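Local coordinates for Crov588 (Cafeteriavirus, PDB 6NYR), which is of unknown function but folds as a circular leucine-rich repeat protein built largely of FNIP repeats, at residues A[45-50]-A[69-74]; A[52-57]-A[74-79]; A[313-318]-A[336-341]. All coordinates share one frame; numbering follows the deposited sequence.

Contact 1. Residues A[45-50]-A[69-74]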
ATOM      1  N   GLU A  45     -13.341  -8.320 -32.310  1.00 68.05           N
ATOM      2  CA  GLU A  45     -13.314  -7.113 -33.126  1.00 70.20           C
ATOM      3  C   GLU A  45     -13.794  -5.912 -32.321  1.00 68.53           C
ATOM      4  O   GLU A  45     -14.656  -6.029 -31.445  1.00 69.83           O
ATOM      5  CB  GLU A  45     -14.201  -7.285 -34.362  1.00 74.06           C
ATOM      6  CG  GLU A  45     -13.817  -8.433 -35.281  1.00 75.33           C
ATOM      7  CD  GLU A  45     -12.544  -8.163 -36.056  1.00 75.00           C
ATOM      8  OE1 GLU A  45     -12.252  -6.979 -36.331  1.00 75.33           O
ATOM      9  OE2 GLU A  45     -11.830  -9.134 -36.384  1.00 74.94           O
ATOM     10  N   ILE A  46     -13.215  -4.748 -32.609  1.00 67.09           N
ATOM     11  CA  ILE A  46     -13.650  -3.509 -31.978  1.00 67.64           C
ATOM     12  C   ILE A  46     -13.765  -2.391 -33.006  1.00 69.92           C
ATOM     13  O   ILE A  46     -13.956  -1.220 -32.650  1.00 70.35           O
ATOM     14  CB  ILE A  46     -12.694  -3.096 -30.843  1.00 67.32           C
ATOM     15  CG1 ILE A  46     -11.278  -2.848 -31.379  1.00 64.27           C
ATOM     16  CG2 ILE A  46     -12.643  -4.166 -29.762  1.00 69.24           C
ATOM     17  CD1 ILE A  46     -10.854  -1.398 -31.340  1.00 62.76           C
ATOM     18  N   ASP A  47     -13.677  -2.745 -34.287  1.00 72.22           N
ATOM     19  CA  ASP A  47     -13.644  -1.749 -35.352  1.00 76.77           C
ATOM     20  C   ASP A  47     -14.835  -0.797 -35.288  1.00 80.61           C
ATOM     21  O   ASP A  47     -14.684   0.364 -34.894  1.00 85.64           O
ATOM     22  CB  ASP A  47     -13.599  -2.434 -36.725  1.00 77.66           C
ATOM     23  CG  ASP A  47     -12.186  -2.561 -37.278  1.00 78.06           C
ATOM     24  OD1 ASP A  47     -11.333  -1.712 -36.942  1.00 76.76           O
ATOM     25  OD2 ASP A  47     -11.931  -3.502 -38.059  1.00 78.56           O
ATOM     26  N   HIS A  48     -16.020  -1.271 -35.669  1.00 78.61           N
ATOM     27  CA  HIS A  48     -17.201  -0.424 -35.759  1.00 81.31           C
ATOM     28  C   HIS A  48     -18.113  -0.552 -34.548  1.00 86.08           C
ATOM     29  O   HIS A  48     -19.299  -0.216 -34.633  1.00 93.64           O
ATOM     30  CB  HIS A  48     -17.984  -0.738 -37.033  1.00 78.78           C
ATOM     31  CG  HIS A  48     -17.202  -0.528 -38.290  1.00 76.79           C
ATOM     32  ND1 HIS A  48     -16.455  -1.523 -38.881  1.00 75.56           N
ATOM     33  CD2 HIS A  48     -17.048   0.570 -39.066  1.00 77.04           C
ATOM     34  CE1 HIS A  48     -15.878  -1.048 -39.970  1.00 76.61           C
ATOM     35  NE2 HIS A  48     -16.223   0.220 -40.105  1.00 76.92           N
ATOM     36  N   LEU A  49     -17.580  -1.014 -33.419  1.00 82.67           N
ATOM     37  CA  LEU A  49     -18.394  -1.372 -32.264  1.00 81.08           C
ATOM     38  C   LEU A  49     -18.109  -0.480 -31.065  1.00 80.26           C
ATOM     39  O   LEU A  49     -18.359  -0.880 -29.923  1.00 79.80           O
ATOM     40  CB  LEU A  49     -18.157  -2.839 -31.902  1.00 79.71           C
ATOM     41  CG  LEU A  49     -18.187  -3.804 -33.087  1.00 79.07           C
ATOM     42  CD1 LEU A  49     -17.712  -5.188 -32.678  1.00 77.64           C
ATOM     43  CD2 LEU A  49     -19.596  -3.873 -33.669  1.00 79.13           C
ATOM     44  N   ILE A  50     -17.596   0.722 -31.303  1.00 80.88           N
ATOM     45  CA  ILE A  50     -17.216   1.625 -30.223  1.00 79.88           C
ATOM     46  C   ILE A  50     -17.864   2.987 -30.437  1.00 79.37           C
ATOM     47  O   ILE A  50     -17.530   3.676 -31.414  1.00 78.06           O
ATOM     48  CB  ILE A  50     -15.686   1.779 -30.137  1.00 76.18           C
ATOM     49  CG1 ILE A  50     -15.002   0.427 -29.950  1.00 77.69           C
ATOM     50  CG2 ILE A  50     -15.315   2.728 -29.003  1.00 74.47           C
ATOM     51  CD1 ILE A  50     -15.236  -0.198 -28.597  1.00 77.94           C
ATOM     52  N   VAL A  69      -7.193  -3.694 -36.700  1.00 71.23           N
ATOM     53  CA  VAL A  69      -7.910  -2.527 -36.200  1.00 71.42           C
ATOM     54  C   VAL A  69      -7.636  -1.381 -37.164  1.00 68.73           C
ATOM     55  O   VAL A  69      -6.516  -0.859 -37.208  1.00 67.01           O
ATOM     56  CB  VAL A  69      -7.480  -2.158 -34.775  1.00 72.93           C
ATOM     57  CG1 VAL A  69      -8.214  -0.922 -34.294  1.00 72.86           C
ATOM     58  CG2 VAL A  69      -7.720  -3.331 -33.823  1.00 72.76           C
ATOM     59  N   ASN A  70      -8.648  -0.995 -37.941  1.00 71.31           N
ATOM     60  CA  ASN A  70      -8.465   0.036 -38.949  1.00 73.64           C
ATOM     61  C   ASN A  70      -9.511   1.141 -38.936  1.00 78.24           C
ATOM     62  O   ASN A  70      -9.417   2.061 -39.758  1.00 82.35           O
ATOM     63  CB  ASN A  70      -8.437  -0.600 -40.351  1.00 70.85           C
ATOM     64  CG  ASN A  70      -7.137  -1.319 -40.638  1.00 68.41           C
ATOM     65  OD1 ASN A  70      -6.182  -0.720 -41.132  1.00 67.87           O
ATOM     66  ND2 ASN A  70      -7.089  -2.608 -40.320  1.00 67.82           N
ATOM     67  N   PHE A  71     -10.503   1.087 -38.048  1.00 77.59           N
ATOM     68  CA  PHE A  71     -11.579   2.068 -38.047  1.00 76.56           C
ATOM     69  C   PHE A  71     -11.884   2.545 -36.629  1.00 78.63           C
ATOM     70  O   PHE A  71     -13.004   2.451 -36.133  1.00 82.75           O
ATOM     71  CB  PHE A  71     -12.826   1.490 -38.719  1.00 75.30           C
ATOM     72  CG  PHE A  71     -12.679   1.315 -40.200  1.00 74.97           C
ATOM     73  CD1 PHE A  71     -12.643   2.422 -41.031  1.00 73.76           C
ATOM     74  CD2 PHE A  71     -12.565   0.058 -40.765  1.00 74.24           C
ATOM     75  CE1 PHE A  71     -12.500   2.281 -42.393  1.00 71.82           C
ATOM     76  CE2 PHE A  71     -12.421  -0.092 -42.133  1.00 73.05           C
ATOM     77  CZ  PHE A  71     -12.389   1.024 -42.948  1.00 71.50           C
ATOM     78  N   LEU A  72     -10.869   3.089 -35.963  1.00 74.77           N
ATOM     79  CA  LEU A  72     -11.109   3.696 -34.666  1.00 73.52           C
ATOM     80  C   LEU A  72     -11.913   4.982 -34.824  1.00 74.13           C
ATOM     81  O   LEU A  72     -11.827   5.677 -35.843  1.00 72.62           O
ATOM     82  CB  LEU A  72      -9.796   4.031 -33.958  1.00 74.51           C
ATOM     83  CG  LEU A  72      -8.978   2.928 -33.293  1.00 73.95           C
ATOM     84  CD1 LEU A  72      -9.819   1.968 -32.507  1.00 70.44           C
ATOM     85  CD2 LEU A  72      -8.181   2.225 -34.391  1.00 77.46           C
ATOM     86  N   THR A  73     -12.687   5.305 -33.791  1.00 76.16           N
ATOM     87  CA  THR A  73     -13.436   6.553 -33.766  1.00 78.54           C
ATOM     88  C   THR A  73     -12.494   7.730 -33.996  1.00 74.48           C
ATOM     89  O   THR A  73     -11.347   7.730 -33.539  1.00 72.50           O
ATOM     90  CB  THR A  73     -14.157   6.694 -32.421  1.00 80.27           C
ATOM     91  OG1 THR A  73     -15.049   5.584 -32.242  1.00 79.39           O
ATOM     92  CG2 THR A  73     -14.946   7.988 -32.359  1.00 82.80           C
ATOM     93  N   GLU A  74     -12.981   8.732 -34.717  1.00 74.51           N
ATOM     94  CA  GLU A  74     -12.204   9.942 -34.952  1.00 74.70           C
ATOM     95  C   GLU A  74     -12.310  10.908 -33.763  1.00 73.33           C
ATOM     96  O   GLU A  74     -11.987  12.097 -33.877  1.00 74.28           O
ATOM     97  CB  GLU A  74     -12.652  10.625 -36.247  1.00 77.15           C
ATOM     98  CG  GLU A  74     -11.695  11.700 -36.765  1.00 79.64           C
ATOM     99  CD  GLU A  74     -10.388  11.122 -37.299  1.00 78.92           C
ATOM    100  OE1 GLU A  74     -10.443  10.290 -38.232  1.00 77.57           O
ATOM    101  OE2 GLU A  74      -9.309  11.498 -36.795  1.00 76.86           O
TER
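Among the CA atoms of two irregular loops, those of D47 and F71 lie nearest, D47 CA being 5.1 Å from F71 CA, and neither 45-50 nor 69-74 contributes a helix or strand here. The two backbones are not bonded to each other directly; a side chain from one grips the main chain of the other. D47 OD1 accepts from two successive amides, N70 N at 3.0 Å and F71 N at 3.1 Å. The first donor uses the syn lone pair of the carboxylate oxygen, while the second comes in from above the carboxylate plane, 46° out of it. Two bonds on one oxygen hold the N70-F71 main chain against the other loop.

On the outer flank, H48 and F71 run alongside each other with planes inclined by 31°, an oblique aromatic pair. The F71 CB methylene sits over a face of the imidazole, a CH-pi contact, and H48 NE2 in turn lies over a face of the phenyl ring. Inside, I46 CD1 meets V69 CG1 at 4.0 Å and L72 CD1 at 3.7 Å; a chi1 of 61° in I46 sends its longer branch toward these two side chains.

Beyond the pair, N70 OD1 bonds N94 ND2 and V69 packs on Y81. Segment 45-50 links strand 35-37 to strand 56-58. The loop holding 69-74 leads from strand 56-58 into strand 78-80, so the contact joins successive interstrand loops.

Contact 2. Residues A[52-57]-A[74-79]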
ATOM      1  N   SER A  52     -18.615   7.032 -29.954  1.00 83.44           N
ATOM      2  CA  SER A  52     -17.626   8.100 -30.002  1.00 81.65           C
ATOM      3  C   SER A  52     -17.514   8.875 -28.698  1.00 81.81           C
ATOM      4  O   SER A  52     -16.765   9.855 -28.642  1.00 81.69           O
ATOM      5  CB  SER A  52     -17.955   9.068 -31.144  1.00 80.31           C
ATOM      6  OG  SER A  52     -19.237   9.640 -30.972  1.00 81.79           O
ATOM      7  N   ASN A  53     -18.237   8.470 -27.653  1.00 82.58           N
ATOM      8  CA  ASN A  53     -18.057   9.104 -26.353  1.00 82.91           C
ATOM      9  C   ASN A  53     -16.784   8.647 -25.647  1.00 79.19           C
ATOM     10  O   ASN A  53     -16.248   9.390 -24.815  1.00 76.86           O
ATOM     11  CB  ASN A  53     -19.265   8.816 -25.458  1.00 86.20           C
ATOM     12  CG  ASN A  53     -19.506   7.329 -25.264  1.00 90.43           C
ATOM     13  OD1 ASN A  53     -19.157   6.514 -26.120  1.00 98.58           O
ATOM     14  ND2 ASN A  53     -20.106   6.970 -24.134  1.00 86.80           N
ATOM     15  N   ILE A  54     -16.277   7.454 -25.951  1.00 79.49           N
ATOM     16  CA  ILE A  54     -15.093   6.932 -25.272  1.00 79.99           C
ATOM     17  C   ILE A  54     -13.870   7.389 -26.050  1.00 75.80           C
ATOM     18  O   ILE A  54     -13.790   7.218 -27.272  1.00 73.93           O
ATOM     19  CB  ILE A  54     -15.160   5.401 -25.109  1.00 81.67           C
ATOM     20  CG1 ILE A  54     -14.779   4.595 -26.348  1.00 81.52           C
ATOM     21  CG2 ILE A  54     -16.565   4.990 -24.610  1.00 83.75           C
ATOM     22  CD1 ILE A  54     -13.278   4.449 -26.549  1.00 80.56           C
ATOM     23  N   LYS A  55     -12.932   8.006 -25.338  1.00 76.53           N
ATOM     24  CA  LYS A  55     -11.744   8.606 -25.926  1.00 79.09           C
ATOM     25  C   LYS A  55     -10.464   7.873 -25.566  1.00 74.76           C
ATOM     26  O   LYS A  55      -9.406   8.202 -26.115  1.00 74.05           O
ATOM     27  CB  LYS A  55     -11.653  10.074 -25.479  1.00 82.70           C
ATOM     28  CG  LYS A  55     -12.947  10.845 -25.746  1.00 88.03           C
ATOM     29  CD  LYS A  55     -12.736  12.348 -25.848  1.00 93.74           C
ATOM     30  CE  LYS A  55     -12.297  12.925 -24.508  1.00 97.63           C
ATOM     31  NZ  LYS A  55     -13.321  12.685 -23.444  1.00 99.77           N
ATOM     32  N   VAL A  56     -10.538   6.883 -24.680  1.00 72.50           N
ATOM     33  CA  VAL A  56      -9.377   6.158 -24.185  1.00 69.11           C
ATOM     34  C   VAL A  56      -9.708   4.674 -24.207  1.00 69.51           C
ATOM     35  O   VAL A  56     -10.743   4.258 -23.673  1.00 69.67           O
ATOM     36  CB  VAL A  56      -8.995   6.604 -22.761  1.00 68.79           C
ATOM     37  CG1 VAL A  56      -7.784   5.826 -22.265  1.00 68.82           C
ATOM     38  CG2 VAL A  56      -8.738   8.106 -22.724  1.00 68.99           C
ATOM     39  N   ILE A  57      -8.834   3.877 -24.815  1.00 67.19           N
ATOM     40  CA  ILE A  57      -8.976   2.423 -24.846  1.00 66.83           C
ATOM     41  C   ILE A  57      -7.687   1.837 -24.285  1.00 66.28           C
ATOM     42  O   ILE A  57      -6.644   1.858 -24.952  1.00 65.16           O
ATOM     43  CB  ILE A  57      -9.263   1.894 -26.259  1.00 67.49           C
ATOM     44  CG1 ILE A  57     -10.620   2.419 -26.748  1.00 68.43           C
ATOM     45  CG2 ILE A  57      -9.246   0.373 -26.274  1.00 67.12           C
ATOM     46  CD1 ILE A  57     -10.986   2.004 -28.157  1.00 67.46           C
ATOM     47  N   GLU A  74     -12.981   8.732 -34.717  1.00 74.51           N
ATOM     48  CA  GLU A  74     -12.204   9.942 -34.952  1.00 74.70           C
ATOM     49  C   GLU A  74     -12.310  10.908 -33.763  1.00 73.33           C
ATOM     50  O   GLU A  74     -11.987  12.097 -33.877  1.00 74.28           O
ATOM     51  CB  GLU A  74     -12.652  10.625 -36.247  1.00 77.15           C
ATOM     52  CG  GLU A  74     -11.695  11.700 -36.765  1.00 79.64           C
ATOM     53  CD  GLU A  74     -10.388  11.122 -37.299  1.00 78.92           C
ATOM     54  OE1 GLU A  74     -10.443  10.290 -38.232  1.00 77.57           O
ATOM     55  OE2 GLU A  74      -9.309  11.498 -36.795  1.00 76.86           O
ATOM     56  N   SER A  75     -12.790  10.390 -32.629  1.00 72.18           N
ATOM     57  CA  SER A  75     -12.734  11.091 -31.352  1.00 72.95           C
ATOM     58  C   SER A  75     -11.830  10.393 -30.347  1.00 71.15           C
ATOM     59  O   SER A  75     -11.629  10.915 -29.244  1.00 69.42           O
ATOM     60  CB  SER A  75     -14.139  11.234 -30.755  1.00 74.24           C
ATOM     61  OG  SER A  75     -14.997  11.964 -31.616  1.00 75.19           O
ATOM     62  N   LEU A  76     -11.279   9.228 -30.692  1.00 70.42           N
ATOM     63  CA  LEU A  76     -10.252   8.618 -29.852  1.00 68.49           C
ATOM     64  C   LEU A  76      -9.060   9.558 -29.712  1.00 66.76           C
ATOM     65  O   LEU A  76      -8.594  10.141 -30.697  1.00 67.53           O
ATOM     66  CB  LEU A  76      -9.769   7.294 -30.426  1.00 67.84           C
ATOM     67  CG  LEU A  76     -10.214   5.980 -29.783  1.00 69.97           C
ATOM     68  CD1 LEU A  76      -9.155   4.916 -30.155  1.00 67.30           C
ATOM     69  CD2 LEU A  76     -10.396   6.051 -28.299  1.00 71.73           C
ATOM     70  N   THR A  77      -8.564   9.700 -28.486  1.00 63.59           N
ATOM     71  CA  THR A  77      -7.330  10.425 -28.223  1.00 64.34           C
ATOM     72  C   THR A  77      -6.228   9.558 -27.639  1.00 66.39           C
ATOM     73  O   THR A  77      -5.061   9.962 -27.686  1.00 69.61           O
ATOM     74  CB  THR A  77      -7.587  11.591 -27.253  1.00 65.39           C
ATOM     75  OG1 THR A  77      -8.143  11.085 -26.035  1.00 63.91           O
ATOM     76  CG2 THR A  77      -8.538  12.599 -27.871  1.00 66.74           C
ATOM     77  N   GLU A  78      -6.557   8.386 -27.101  1.00 62.08           N
ATOM     78  CA  GLU A  78      -5.578   7.528 -26.453  1.00 58.30           C
ATOM     79  C   GLU A  78      -5.934   6.077 -26.714  1.00 58.02           C
ATOM     80  O   GLU A  78      -7.110   5.704 -26.671  1.00 58.23           O
ATOM     81  CB  GLU A  78      -5.537   7.769 -24.942  1.00 57.95           C
ATOM     82  CG  GLU A  78      -5.522   9.216 -24.544  1.00 57.69           C
ATOM     83  CD  GLU A  78      -5.283   9.419 -23.055  1.00 58.12           C
ATOM     84  OE1 GLU A  78      -4.996   8.427 -22.360  1.00 58.73           O
ATOM     85  OE2 GLU A  78      -5.398  10.576 -22.585  1.00 59.76           O
ATOM     86  N   ILE A  79      -4.923   5.263 -27.001  1.00 58.57           N
ATOM     87  CA  ILE A  79      -5.103   3.818 -27.051  1.00 58.61           C
ATOM     88  C   ILE A  79      -3.776   3.156 -26.713  1.00 57.57           C
ATOM     89  O   ILE A  79      -2.716   3.550 -27.211  1.00 56.36           O
ATOM     90  CB  ILE A  79      -5.626   3.334 -28.422  1.00 59.23           C
ATOM     91  CG1 ILE A  79      -5.961   1.838 -28.327  1.00 57.06           C
ATOM     92  CG2 ILE A  79      -4.590   3.569 -29.509  1.00 59.60           C
ATOM     93  CD1 ILE A  79      -6.803   1.319 -29.454  1.00 58.22           C
TER
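Parallel strand pairing joins these segments where two successive coils of the leucine-rich repeat solenoid enter strands 56-58 and 78-80. V56 pairs with E78 and I57 with I79. Just ahead of the strand, K55 O collects three donors: T77 N, at 2.9 Å, meets a lone pair within the plane of the carbonyl, E78 N arrives almost head-on to the C=O bond at 3.0 Å, and T77 OG1 comes from above that plane at 3.1 Å. With chi1 at 58°, the T77 hydroxyl is turned back toward K55 O. One bond returns the other way across the pair, from I57 N to E78 O at 3.1 Å.

On one face, the E78 chain extends alongside V56, with E78 CD 3.7 Å from V56 CG2, while E78 OE1 bonds Y80 OH. On the other, I57 and I79 lie side by side, I57 CB to I79 CG1 at 3.9 Å. L76 crosses I57 at about a right angle, and L76 CD2 also touches I54 CD1 at 3.7 Å. K55 NZ forms a salt bridge with D34 of the preceding coil. Short parallel strands stacked coil upon coil, with isoleucine and leucine turned into the core, are the hallmark of the leucine-rich repeat fold.

Contact 3. Residues A[313-318]-A[336-341]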
ATOM      1  N   ASN A 313      31.363  18.012  13.558  0.50 59.25           N
ATOM      2  CA  ASN A 313      31.327  18.957  12.444  0.50 60.38           C
ATOM      3  C   ASN A 313      31.436  18.235  11.108  0.50 60.74           C
ATOM      4  O   ASN A 313      32.035  18.731  10.150  0.50 60.82           O
ATOM      5  CB  ASN A 313      32.425  20.004  12.612  0.50 62.32           C
ATOM      6  CG  ASN A 313      32.309  20.753  13.931  0.50 61.07           C
ATOM      7  OD1 ASN A 313      31.243  21.271  14.272  0.50 60.55           O
ATOM      8  ND2 ASN A 313      33.400  20.795  14.687  0.50 60.90           N
ATOM      9  N   VAL A 314      30.834  17.053  11.048  1.00 57.19           N
ATOM     10  CA  VAL A 314      30.679  16.309   9.807  1.00 54.62           C
ATOM     11  C   VAL A 314      29.246  16.395   9.299  1.00 52.03           C
ATOM     12  O   VAL A 314      29.007  16.676   8.125  1.00 51.97           O
ATOM     13  CB  VAL A 314      31.109  14.837   9.998  1.00 54.42           C
ATOM     14  CG1 VAL A 314      30.751  14.022   8.761  1.00 52.70           C
ATOM     15  CG2 VAL A 314      32.594  14.745  10.289  1.00 55.63           C
ATOM     16  N   LEU A 315      28.278  16.154  10.179  1.00 51.46           N
ATOM     17  CA  LEU A 315      26.870  16.313   9.837  1.00 52.12           C
ATOM     18  C   LEU A 315      26.492  17.786   9.893  1.00 54.32           C
ATOM     19  O   LEU A 315      26.749  18.448  10.905  1.00 54.47           O
ATOM     20  CB  LEU A 315      26.000  15.508  10.793  1.00 50.49           C
ATOM     21  CG  LEU A 315      26.246  13.997  10.784  1.00 47.42           C
ATOM     22  CD1 LEU A 315      25.375  13.297  11.808  1.00 49.50           C
ATOM     23  CD2 LEU A 315      25.990  13.438   9.391  1.00 44.87           C
ATOM     24  N   PRO A 316      25.896  18.333   8.837  1.00 57.36           N
ATOM     25  CA  PRO A 316      25.562  19.762   8.843  1.00 58.57           C
ATOM     26  C   PRO A 316      24.397  20.062   9.774  1.00 60.35           C
ATOM     27  O   PRO A 316      23.625  19.182  10.167  1.00 59.80           O
ATOM     28  CB  PRO A 316      25.199  20.061   7.384  1.00 59.22           C
ATOM     29  CG  PRO A 316      24.787  18.746   6.805  1.00 59.36           C
ATOM     30  CD  PRO A 316      25.466  17.653   7.597  1.00 56.79           C
ATOM     31  N   ASN A 317      24.283  21.338  10.132  1.00 61.62           N
ATOM     32  CA  ASN A 317      23.247  21.782  11.053  1.00 62.18           C
ATOM     33  C   ASN A 317      21.882  21.904  10.396  1.00 60.79           C
ATOM     34  O   ASN A 317      20.909  22.234  11.081  1.00 64.04           O
ATOM     35  CB  ASN A 317      23.651  23.120  11.667  1.00 66.41           C
ATOM     36  CG  ASN A 317      24.782  22.978  12.667  1.00 69.29           C
ATOM     37  OD1 ASN A 317      24.631  22.324  13.702  1.00 69.61           O
ATOM     38  ND2 ASN A 317      25.923  23.586  12.361  1.00 69.41           N
ATOM     39  N   SER A 318      21.784  21.641   9.095  1.00 59.98           N
ATOM     40  CA  SER A 318      20.500  21.588   8.411  1.00 60.03           C
ATOM     41  C   SER A 318      19.833  20.221   8.483  1.00 57.58           C
ATOM     42  O   SER A 318      18.626  20.126   8.239  1.00 60.40           O
ATOM     43  CB  SER A 318      20.691  21.980   6.941  1.00 61.62           C
ATOM     44  OG  SER A 318      21.781  21.267   6.368  1.00 62.35           O
ATOM     45  N   VAL A 336      28.226  15.239  17.630  1.00 51.47           N
ATOM     46  CA  VAL A 336      28.185  14.650  16.297  1.00 51.41           C
ATOM     47  C   VAL A 336      26.825  14.845  15.636  1.00 48.95           C
ATOM     48  O   VAL A 336      26.740  15.313  14.501  1.00 45.88           O
ATOM     49  CB  VAL A 336      28.562  13.152  16.348  1.00 52.54           C
ATOM     50  CG1 VAL A 336      28.491  12.547  14.955  1.00 51.88           C
ATOM     51  CG2 VAL A 336      29.942  12.971  16.962  1.00 53.52           C
ATOM     52  N   LEU A 337      25.751  14.454  16.318  1.00 50.36           N
ATOM     53  CA  LEU A 337      24.409  14.606  15.768  1.00 53.05           C
ATOM     54  C   LEU A 337      23.992  16.068  15.859  1.00 52.10           C
ATOM     55  O   LEU A 337      23.972  16.624  16.963  1.00 56.42           O
ATOM     56  CB  LEU A 337      23.425  13.729  16.522  1.00 51.29           C
ATOM     57  CG  LEU A 337      23.777  12.239  16.578  1.00 50.50           C
ATOM     58  CD1 LEU A 337      22.844  11.482  17.508  1.00 48.90           C
ATOM     59  CD2 LEU A 337      23.751  11.628  15.188  1.00 46.04           C
ATOM     60  N   PRO A 338      23.657  16.723  14.753  1.00 52.78           N
ATOM     61  CA  PRO A 338      23.382  18.161  14.814  1.00 55.63           C
ATOM     62  C   PRO A 338      22.106  18.438  15.595  1.00 57.71           C
ATOM     63  O   PRO A 338      21.249  17.570  15.775  1.00 56.04           O
ATOM     64  CB  PRO A 338      23.240  18.576  13.344  1.00 57.22           C
ATOM     65  CG  PRO A 338      22.822  17.324  12.636  1.00 56.00           C
ATOM     66  CD  PRO A 338      23.426  16.162  13.402  1.00 55.38           C
ATOM     67  N   ASN A 339      21.988  19.681  16.059  1.00 61.22           N
ATOM     68  CA  ASN A 339      20.863  20.088  16.894  1.00 63.47           C
ATOM     69  C   ASN A 339      19.594  20.317  16.086  1.00 61.88           C
ATOM     70  O   ASN A 339      18.574  20.721  16.654  1.00 63.98           O
ATOM     71  CB  ASN A 339      21.235  21.326  17.706  1.00 67.36           C
ATOM     72  CG  ASN A 339      21.748  20.965  19.088  1.00 69.26           C
ATOM     73  OD1 ASN A 339      21.183  20.099  19.765  1.00 69.72           O
ATOM     74  ND2 ASN A 339      22.828  21.612  19.508  1.00 71.66           N
ATOM     75  N   SER A 340      19.641  20.080  14.779  1.00 60.93           N
ATOM     76  CA  SER A 340      18.474  20.161  13.914  1.00 60.82           C
ATOM     77  C   SER A 340      17.779  18.818  13.735  1.00 55.89           C
ATOM     78  O   SER A 340      16.640  18.786  13.254  1.00 54.62           O
ATOM     79  CB  SER A 340      18.901  20.697  12.538  1.00 68.18           C
ATOM     80  OG  SER A 340      17.866  20.583  11.578  1.00 75.40           O
ATOM     81  N   LEU A 341      18.419  17.725  14.134  1.00 51.58           N
ATOM     82  CA  LEU A 341      17.935  16.397  13.790  1.00 50.50           C
ATOM     83  C   LEU A 341      16.645  16.078  14.531  1.00 47.19           C
ATOM     84  O   LEU A 341      16.589  16.146  15.763  1.00 45.40           O
ATOM     85  CB  LEU A 341      19.000  15.354  14.114  1.00 52.04           C
ATOM     86  CG  LEU A 341      18.849  13.982  13.459  1.00 51.85           C
ATOM     87  CD1 LEU A 341      19.078  14.084  11.961  1.00 49.70           C
ATOM     88  CD2 LEU A 341      19.806  12.983  14.099  1.00 54.31           C
TER
HETATM   89  O   HOH W   1      28.955  15.318  12.945  1.00 39.11           O
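L315 packs against V336, L337 and P338 of the next coil in this FNIP-type leucine-rich repeat solenoid, and illustrates how equivalent loops stack without a direct hydrogen bond between them. The direction from L315 CA to S318 CA differs by 10° from that of V336 CA to S340 CA. From the backbone, L315 CB rests on the proline ring, 3.7 Å from P338 CD. CG, held anti to the carbonyl carbon (chi1 -61°), lies 4.0 Å from V336 O, and CD1 reaches furthest across the joint: it meets V336 O at 3.6 Å, leans on P338 CD again, and ends 4.1 Å from L337 CD2. L315 thus lies against V336 O and the P338 ring, and touches its own counterpart, L337, only at a methyl.

The proline ring completes the seam. P338 CG comes to 3.2 Å from P316 O, and N317 slides past P338 in the opposite direction, with OD1 near P338 CB. Past the proline, a type I turn from P338 to L341 is closed by L341 N bonding P338 O. S340 OG bonds L319 O, S318 OG bonds L297 O and N295 O, and S362 OG of the following coil takes N339 O and L341 O.

Where the backbones stay apart, a water bridges them, accepting from L315 N at 3.0 Å and donating to V336 O at 2.7 Å.

How the contacts relate
Contacts 1 and 2 are neighbouring steps of one coil-to-coil interface: their centres lie about 10 Å apart, E74 belongs to both, and T73 CG2 packs on S52 CB at 3.4 Å. Their segments alternate along the chain, so the same two coils meet first through loops and then through strands. Contact 3 joins another pair of coils on the opposite side of the ring from contact 1, with centres about 63 Å apart and nearest atoms about 53 Å apart; from contact 2 the centres are about 55 Å apart. With the protein's function unknown, none of these contacts can be tied to a site.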